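Local coordinates for protein oxidase/hydroxylase (Streptomyces hygroscopicus subsp. hygroscopicus, PDB 4XCB) that probably acts as a 2-oxoglutarate-dependent dioxygenase of the phytanoyl-CoA dioxygenase family and binds a metal ion, 2-oxoglutarate and hygromycin B, at residues N108-D113 with A165-R171; F15-F20 with L201-L207; L39-D43 with Y55-A61. One frame throughout, in Å; residues are numbered along the deposited sequence.

Contact 1 of 3, residues N108-D113 with A165-R171; sequences NSELLD and ANFPLLR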
# COMPACT_ATOMS: atom_id res chain seq x y z
N ASN A 108 -7.35 -6.45 -10.89
CA ASN A 108 -6.87 -6.42 -9.52
C ASN A 108 -7.95 -6.55 -8.44
O ASN A 108 -7.68 -7.10 -7.36
CB ASN A 108 -6.08 -5.13 -9.30
CG ASN A 108 -5.24 -5.15 -8.02
OD1 ASN A 108 -4.52 -6.12 -7.74
ND2 ASN A 108 -5.34 -4.08 -7.24
N SER A 109 -9.14 -6.04 -8.70
CA SER A 109 -10.17 -5.98 -7.66
C SER A 109 -11.50 -6.66 -7.99
O SER A 109 -12.54 -6.33 -7.39
CB SER A 109 -10.45 -4.52 -7.29
OG SER A 109 -9.34 -3.95 -6.61
N GLU A 110 -11.49 -7.64 -8.89
CA GLU A 110 -12.72 -8.33 -9.23
C GLU A 110 -13.17 -9.20 -8.07
O GLU A 110 -12.35 -9.57 -7.21
CB GLU A 110 -12.54 -9.15 -10.51
CG GLU A 110 -12.17 -8.24 -11.69
CD GLU A 110 -13.20 -7.13 -11.92
OE1 GLU A 110 -14.38 -7.45 -12.07
OE2 GLU A 110 -12.81 -5.95 -11.93
N LEU A 111 -14.46 -9.52 -8.04
CA LEU A 111 -15.07 -10.16 -6.88
C LEU A 111 -15.13 -11.67 -7.00
O LEU A 111 -15.12 -12.23 -8.09
CB LEU A 111 -16.48 -9.60 -6.65
CG LEU A 111 -16.58 -8.08 -6.61
CD1 LEU A 111 -18.04 -7.63 -6.53
CD2 LEU A 111 -15.77 -7.51 -5.46
N LEU A 112 -15.18 -12.31 -5.84
CA LEU A 112 -15.42 -13.75 -5.75
C LEU A 112 -16.32 -13.98 -4.56
O LEU A 112 -16.06 -13.47 -3.48
CB LEU A 112 -14.10 -14.51 -5.61
CG LEU A 112 -14.17 -16.01 -5.31
CD1 LEU A 112 -14.82 -16.77 -6.45
CD2 LEU A 112 -12.77 -16.57 -5.03
N ASP A 113 -17.41 -14.72 -4.78
CA ASP A 113 -18.33 -15.06 -3.71
C ASP A 113 -17.86 -16.37 -3.10
O ASP A 113 -17.66 -17.35 -3.83
CB ASP A 113 -19.77 -15.20 -4.21
CG ASP A 113 -20.29 -13.93 -4.87
OD1 ASP A 113 -19.89 -12.83 -4.45
OD2 ASP A 113 -21.11 -14.04 -5.81
N ALA A 165 -6.31 -1.65 -10.20
CA ALA A 165 -7.68 -1.20 -9.93
C ALA A 165 -8.08 -1.46 -8.49
O ALA A 165 -7.80 -2.53 -7.93
CB ALA A 165 -8.66 -1.88 -10.88
N ASN A 166 -8.73 -0.47 -7.88
CA ASN A 166 -9.26 -0.64 -6.52
C ASN A 166 -10.76 -0.97 -6.50
O ASN A 166 -11.29 -1.35 -5.46
CB ASN A 166 -9.02 0.60 -5.67
CG ASN A 166 -7.58 0.79 -5.31
OD1 ASN A 166 -6.98 -0.06 -4.62
ND2 ASN A 166 -7.01 1.91 -5.72
N PHE A 167 -11.43 -0.82 -7.64
CA PHE A 167 -12.85 -1.12 -7.74
C PHE A 167 -13.06 -2.29 -8.69
O PHE A 167 -12.28 -2.47 -9.62
CB PHE A 167 -13.65 0.08 -8.27
CG PHE A 167 -13.56 1.32 -7.42
CD1 PHE A 167 -14.31 1.43 -6.25
CD2 PHE A 167 -12.77 2.38 -7.81
CE1 PHE A 167 -14.25 2.59 -5.49
CE2 PHE A 167 -12.71 3.54 -7.04
CZ PHE A 167 -13.45 3.63 -5.88
N PRO A 168 -14.13 -3.07 -8.47
CA PRO A 168 -14.47 -4.14 -9.42
C PRO A 168 -15.21 -3.58 -10.64
O PRO A 168 -15.90 -2.56 -10.53
CB PRO A 168 -15.37 -5.06 -8.61
CG PRO A 168 -16.05 -4.11 -7.66
CD PRO A 168 -15.00 -3.11 -7.29
N LEU A 169 -15.06 -4.25 -11.77
CA LEU A 169 -15.64 -3.77 -13.02
C LEU A 169 -16.74 -4.70 -13.53
O LEU A 169 -17.80 -4.25 -13.97
CB LEU A 169 -14.56 -3.61 -14.07
CG LEU A 169 -15.07 -3.10 -15.42
CD1 LEU A 169 -15.39 -1.61 -15.34
CD2 LEU A 169 -14.08 -3.38 -16.52
N LEU A 170 -16.51 -6.00 -13.48
CA LEU A 170 -17.38 -6.91 -14.19
C LEU A 170 -18.73 -7.18 -13.52
O LEU A 170 -19.73 -7.39 -14.21
CB LEU A 170 -16.65 -8.23 -14.44
CG LEU A 170 -15.47 -8.06 -15.41
CD1 LEU A 170 -14.91 -9.43 -15.83
CD2 LEU A 170 -15.86 -7.22 -16.64
N ARG A 171 -18.76 -7.17 -12.19
CA ARG A 171 -19.97 -7.57 -11.47
C ARG A 171 -21.11 -6.57 -11.73
O ARG A 171 -22.24 -6.98 -12.00
CB ARG A 171 -19.70 -7.70 -9.97
CG ARG A 171 -20.83 -8.32 -9.15
CD ARG A 171 -21.03 -9.80 -9.47
NE ARG A 171 -19.88 -10.63 -9.10
CZ ARG A 171 -19.77 -11.30 -7.96
NH1 ARG A 171 -20.73 -11.24 -7.06
NH2 ARG A 171 -18.69 -12.04 -7.73
O HOH W 1 -10.92 -4.92 -10.74
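The carboxylate of Glu110 grips the start of helix 170-175, meeting two consecutive backbone amides. OE2 uses its syn lone pair to accept from Leu169 N at 2.8 Å, while OE1 takes Leu170 N at 2.9 Å in a straighter bond (166°), with a weak second bond from Leu169. CB of Glu110 starts out pointing away from 165-171; a bend at chi2 (-56°) folds the chain back to these N-H groups. A water joins OE2 to Ser109 N and Phe167 O.

The carbonyl O of Ala165 receives Asn108 ND2 (3.0 Å) and the hydroxyl of Ser109, modelled doubtfully close; OG also bonds Arg121. At the other end Arg171, its chain bent at chi2 and chi3, passes Leu111, whose CD1 lies 4.3 Å above one guanidinium face. NH1 forms a salt bridge with Asp113, OD1 at 3.2 Å, the carboxylate nearly perpendicular to the guanidinium (88°). Each has a second partner: Arg171 NE a salt bridge to Asp254, Asp113 OD1 a hydrogen bond from Gln118. Leu111 CG also packs on Pro168 CB.

A carboxylate on N-H groups just before and at the first residue of a helix probably interacts favourably with its dipole and may stay ionised.

Contact 2 of 3, residues F15-F20 with L201-L207; sequences FDTTGF and LLLNEAL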
# COMPACT_ATOMS: atom_id res chain seq x y z
N PHE A 15 6.41 -1.50 -17.58
CA PHE A 15 5.75 -2.68 -17.04
C PHE A 15 4.98 -2.33 -15.77
O PHE A 15 3.86 -2.78 -15.57
CB PHE A 15 6.76 -3.80 -16.74
CG PHE A 15 6.11 -5.06 -16.29
CD1 PHE A 15 5.64 -5.99 -17.21
CD2 PHE A 15 5.93 -5.30 -14.94
CE1 PHE A 15 5.04 -7.16 -16.76
CE2 PHE A 15 5.32 -6.47 -14.49
CZ PHE A 15 4.88 -7.40 -15.39
N ASP A 16 5.58 -1.50 -14.92
CA ASP A 16 4.95 -1.10 -13.68
C ASP A 16 3.67 -0.34 -13.97
O ASP A 16 2.62 -0.60 -13.37
CB ASP A 16 5.90 -0.24 -12.85
CG ASP A 16 5.22 0.41 -11.67
OD1 ASP A 16 4.59 -0.29 -10.86
OD2 ASP A 16 5.34 1.65 -11.53
N THR A 17 3.74 0.60 -14.90
CA THR A 17 2.62 1.51 -15.06
C THR A 17 1.49 0.94 -15.91
O THR A 17 0.34 1.37 -15.77
CB THR A 17 3.06 2.85 -15.68
OG1 THR A 17 3.84 2.62 -16.85
CG2 THR A 17 3.87 3.65 -14.66
N THR A 18 1.79 -0.03 -16.78
CA THR A 18 0.78 -0.56 -17.69
C THR A 18 0.41 -2.02 -17.45
O THR A 18 -0.61 -2.50 -17.94
CB THR A 18 1.25 -0.43 -19.16
OG1 THR A 18 2.30 -1.38 -19.41
CG2 THR A 18 1.76 0.98 -19.44
N GLY A 19 1.26 -2.73 -16.70
CA GLY A 19 0.98 -4.12 -16.37
C GLY A 19 1.50 -5.10 -17.40
O GLY A 19 1.29 -6.29 -17.27
N PHE A 20 2.15 -4.61 -18.44
CA PHE A 20 2.74 -5.51 -19.42
C PHE A 20 3.87 -4.82 -20.13
O PHE A 20 4.11 -3.63 -19.93
CB PHE A 20 1.69 -6.02 -20.41
CG PHE A 20 1.19 -4.98 -21.37
CD1 PHE A 20 0.27 -4.02 -20.96
CD2 PHE A 20 1.62 -4.98 -22.68
CE1 PHE A 20 -0.20 -3.07 -21.86
CE2 PHE A 20 1.15 -4.03 -23.58
CZ PHE A 20 0.24 -3.08 -23.16
N LEU A 201 5.37 -10.82 -25.16
CA LEU A 201 4.59 -9.95 -24.28
C LEU A 201 4.73 -10.50 -22.85
O LEU A 201 4.29 -11.62 -22.55
CB LEU A 201 3.12 -9.87 -24.74
CG LEU A 201 2.20 -8.75 -24.22
CD1 LEU A 201 0.96 -8.64 -25.09
CD2 LEU A 201 1.78 -8.99 -22.75
N LEU A 202 5.39 -9.72 -22.00
CA LEU A 202 5.56 -10.02 -20.58
C LEU A 202 4.36 -9.43 -19.86
O LEU A 202 4.12 -8.23 -19.96
CB LEU A 202 6.86 -9.41 -20.06
CG LEU A 202 7.33 -9.71 -18.64
CD1 LEU A 202 7.85 -11.13 -18.56
CD2 LEU A 202 8.42 -8.74 -18.23
N LEU A 203 3.63 -10.25 -19.10
CA LEU A 203 2.30 -9.86 -18.62
C LEU A 203 2.13 -10.08 -17.12
O LEU A 203 2.31 -11.19 -16.62
CB LEU A 203 1.24 -10.65 -19.38
CG LEU A 203 -0.23 -10.49 -18.99
CD1 LEU A 203 -0.66 -9.05 -19.21
CD2 LEU A 203 -1.08 -11.43 -19.83
N ASN A 204 1.78 -9.03 -16.40
CA ASN A 204 1.29 -9.13 -15.02
C ASN A 204 -0.12 -9.68 -15.04
O ASN A 204 -1.02 -9.03 -15.57
CB ASN A 204 1.32 -7.74 -14.36
CG ASN A 204 1.00 -7.78 -12.87
OD1 ASN A 204 0.40 -8.72 -12.38
ND2 ASN A 204 1.40 -6.72 -12.15
N GLU A 205 -0.35 -10.85 -14.46
CA GLU A 205 -1.67 -11.47 -14.59
C GLU A 205 -2.74 -10.71 -13.81
O GLU A 205 -3.93 -11.00 -13.93
CB GLU A 205 -1.61 -12.94 -14.18
CG GLU A 205 -1.06 -13.83 -15.30
CD GLU A 205 -1.99 -13.89 -16.51
OE1 GLU A 205 -3.18 -14.25 -16.34
OE2 GLU A 205 -1.54 -13.57 -17.63
N ALA A 206 -2.33 -9.70 -13.06
CA ALA A 206 -3.30 -8.80 -12.42
C ALA A 206 -4.03 -7.93 -13.45
O ALA A 206 -5.13 -7.44 -13.17
CB ALA A 206 -2.61 -7.93 -11.39
N LEU A 207 -3.44 -7.75 -14.63
CA LEU A 207 -4.03 -6.91 -15.67
C LEU A 207 -5.30 -7.56 -16.20
O LEU A 207 -5.32 -8.75 -16.43
CB LEU A 207 -3.03 -6.68 -16.79
CG LEU A 207 -3.46 -5.68 -17.86
CD1 LEU A 207 -3.47 -4.28 -17.25
CD2 LEU A 207 -2.46 -5.76 -18.98
O HOH W 2 2.80 -4.32 -13.12
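Gly19, with a positive phi of 89°, ends helix 9-18 and turns the chain into strand 20-23 right against Leu207. A side chain could hardly fit here: a CB would sit about 3.1 Å from Leu207 CD1 and jam against the carbonyl of Thr18. The carbonyl O of Gly19 takes Asn204 N at 2.9 Å, and next to this bond Phe20 and Leu203 form an antiparallel non-hydrogen-bonded pair, with Phe20 CA 3.1 Å from Leu202 O in a CA-H...O contact.

Phe15 reaches the strand from the last turn of the helix. Its CG lies anti to the backbone N (chi1 -175°), which sends the ring out to Leu202 and Asn204. The rim leads: CE1 lies 3.5 Å from Leu202 O, close to the ring plane, and 3.9 Å from Leu202 CG, while CZ meets Asn204 CB at 3.7 Å. Phe15 and Asn204 cross at about a right angle, yet ring and amide planes lie only 9° apart. Gly19 C lies over one face of the ring, toward its rim. Replacing Phe15 by an alanine would probably open a gap between the helix and Leu202, leaving CB of Asn204 without its aromatic neighbour.

The amide of Asn204 is held at both ends. OD1 accepts from Ala206 N in an Asx turn, and a water links ND2 to Phe15 O. The ring of Phe20 passes obliquely between Leu201 and Leu207, CD1 lying 3.8 Å from Leu207 CD2.

Strand 200-204 of the double-stranded beta-helix leads into the turn carrying Glu205, an iron-binding residue. It runs between edge strand 20-23 and strand 139-144. Helix 72-82 packs on Phe15 and Leu202 through Val81; from strand 156-159, Phe156 meets Leu201 and Leu203, and Tyr158 meets Phe20 and Leu207.

Contact 3 of 3, residues L39-D43 with Y55-A61; sequences LERLD and YPDLPAA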
# COMPACT_ATOMS: atom_id res chain seq x y z
N LEU A 39 5.05 -27.37 -33.00
CA LEU A 39 3.63 -27.39 -32.65
C LEU A 39 2.81 -28.21 -33.63
O LEU A 39 1.90 -28.92 -33.24
CB LEU A 39 3.08 -25.97 -32.57
CG LEU A 39 3.53 -25.12 -31.38
CD1 LEU A 39 3.09 -23.70 -31.61
CD2 LEU A 39 2.97 -25.64 -30.07
N GLU A 40 3.16 -28.12 -34.91
CA GLU A 40 2.44 -28.89 -35.93
C GLU A 40 2.55 -30.39 -35.69
O GLU A 40 1.67 -31.15 -36.09
CB GLU A 40 2.96 -28.54 -37.32
CG GLU A 40 2.73 -27.09 -37.70
CD GLU A 40 3.07 -26.80 -39.15
OE1 GLU A 40 3.24 -27.76 -39.93
OE2 GLU A 40 3.18 -25.60 -39.51
N ARG A 41 3.62 -30.81 -35.02
CA ARG A 41 3.84 -32.21 -34.70
C ARG A 41 3.35 -32.61 -33.30
O ARG A 41 3.66 -33.69 -32.81
CB ARG A 41 5.33 -32.54 -34.82
CG ARG A 41 5.82 -32.71 -36.25
CD ARG A 41 7.31 -33.01 -36.31
NE ARG A 41 8.12 -31.79 -36.27
CZ ARG A 41 8.79 -31.39 -35.20
NH1 ARG A 41 8.75 -32.10 -34.07
NH2 ARG A 41 9.51 -30.28 -35.24
N LEU A 42 2.58 -31.74 -32.65
CA LEU A 42 2.05 -32.04 -31.33
C LEU A 42 0.53 -32.06 -31.34
O LEU A 42 -0.09 -31.46 -32.21
CB LEU A 42 2.55 -31.04 -30.30
CG LEU A 42 4.06 -30.99 -30.04
CD1 LEU A 42 4.39 -29.75 -29.21
CD2 LEU A 42 4.52 -32.25 -29.34
N ASP A 43 -0.05 -32.74 -30.37
CA ASP A 43 -1.50 -32.86 -30.27
C ASP A 43 -2.11 -31.71 -29.50
O ASP A 43 -1.49 -31.16 -28.58
CB ASP A 43 -1.89 -34.18 -29.60
CG ASP A 43 -1.51 -35.39 -30.43
OD1 ASP A 43 -1.58 -35.29 -31.67
OD2 ASP A 43 -1.14 -36.43 -29.83
N TYR A 55 -2.63 -26.45 -26.80
CA TYR A 55 -1.56 -27.42 -26.53
C TYR A 55 -1.34 -27.39 -25.02
O TYR A 55 -0.79 -26.44 -24.50
CB TYR A 55 -0.27 -27.06 -27.27
CG TYR A 55 -0.40 -26.98 -28.78
CD1 TYR A 55 -0.02 -28.05 -29.59
CD2 TYR A 55 -0.87 -25.82 -29.40
CE1 TYR A 55 -0.13 -27.97 -30.97
CE2 TYR A 55 -0.98 -25.74 -30.78
CZ TYR A 55 -0.61 -26.82 -31.56
OH TYR A 55 -0.72 -26.75 -32.94
N PRO A 56 -1.81 -28.42 -24.31
CA PRO A 56 -1.97 -28.23 -22.86
C PRO A 56 -0.71 -28.13 -22.01
O PRO A 56 -0.73 -27.42 -21.00
CB PRO A 56 -2.79 -29.46 -22.44
CG PRO A 56 -2.50 -30.47 -23.46
CD PRO A 56 -2.32 -29.73 -24.75
N ASP A 57 0.36 -28.84 -22.37
CA ASP A 57 1.55 -28.85 -21.51
C ASP A 57 2.78 -28.98 -22.38
O ASP A 57 3.32 -30.07 -22.56
CB ASP A 57 1.47 -30.00 -20.48
CG ASP A 57 2.55 -29.92 -19.42
OD1 ASP A 57 3.53 -29.17 -19.60
OD2 ASP A 57 2.43 -30.63 -18.39
N LEU A 58 3.23 -27.86 -22.93
CA LEU A 58 4.31 -27.91 -23.90
C LEU A 58 5.65 -28.38 -23.33
O LEU A 58 6.36 -29.11 -24.02
CB LEU A 58 4.47 -26.54 -24.57
CG LEU A 58 3.38 -26.21 -25.58
CD1 LEU A 58 3.57 -24.81 -26.11
CD2 LEU A 58 3.40 -27.19 -26.72
N PRO A 59 6.02 -27.97 -22.10
CA PRO A 59 7.34 -28.45 -21.68
C PRO A 59 7.38 -29.96 -21.43
O PRO A 59 8.44 -30.56 -21.57
CB PRO A 59 7.59 -27.67 -20.38
CG PRO A 59 6.77 -26.43 -20.53
CD PRO A 59 5.53 -26.89 -21.23
N ALA A 60 6.25 -30.56 -21.08
CA ALA A 60 6.17 -32.01 -20.93
C ALA A 60 6.12 -32.69 -22.29
O ALA A 60 6.63 -33.81 -22.47
CB ALA A 60 4.94 -32.41 -20.11
N ALA A 61 5.53 -32.00 -23.26
CA ALA A 61 5.23 -32.57 -24.57
C ALA A 61 6.44 -32.61 -25.50
O ALA A 61 6.50 -33.44 -26.41
CB ALA A 61 4.10 -31.79 -25.22
O HOH W 3 -1.15 -29.27 -34.01
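Leu39 lays a methyl group squarely on the ring of Tyr55: CD2 stands 3.7 Å from the ring centroid and only 5° off its normal, a CH-pi contact over the middle of the face. The same methyl also touches Leu58 CD2 at 3.7 Å, so it is wedged between the aromatic face and a leucine whose side chain crosses that of Leu39 at about a right angle.

Leu42 approaches from the turn that follows helix 29-40. CG anti to its carbonyl carbon (chi1 -64°) turns the isobutyl group to helix 58-61, where CD1 meets Leu58 CD2 at 3.7 Å and CD2 lies 4.2 Å from Ala61 CB. Leu42 CB packs beside Tyr55 CD1.

Backbone carbonyls gather along the side of the tyrosine. Leu39 O lies 3.2 Å from Tyr55 CE1, and Leu42 O comes in at the ring edge, 3.7 Å from the same carbon. A water ties the phenol end to the turn: it donates to Leu42 O and is hydrogen-bonded to Tyr55 OH. The hydroxyl is also bonded to Arg95 NE of strand 86-96.

Phe65 of helix 63-69 packs on all three leucines. The result is a partly buried hydrophobic cluster near the periphery, where the end of helix 29-40 meets strand 52-55, an outermost strand of the major sheet in the double-stranded beta-helix fold, and the short helix 58-61 that follows it.

Overall arrangement
Contact 2 lies nearest the active site: Leu203 is about 5 Å, nearest side-chain approach, from both the nickel ion and 2-oxoglutarate, and its segment 201-207 includes Glu205, which touches hygromycin B. Contact 1 is nested in the loop that contact 2 closes, their centres about 17 Å apart; its Leu112 side chain comes about 8 Å from hygromycin B. Both meet the second subunit, where Asp16 of one copy bonds Asn166 N of the other. Contact 3, also within that loop, lies across the chain's centre, about 26 Å from contact 2 and 34 Å from contact 1 between centres; its Pro56 side chain is about 9 Å from hygromycin B.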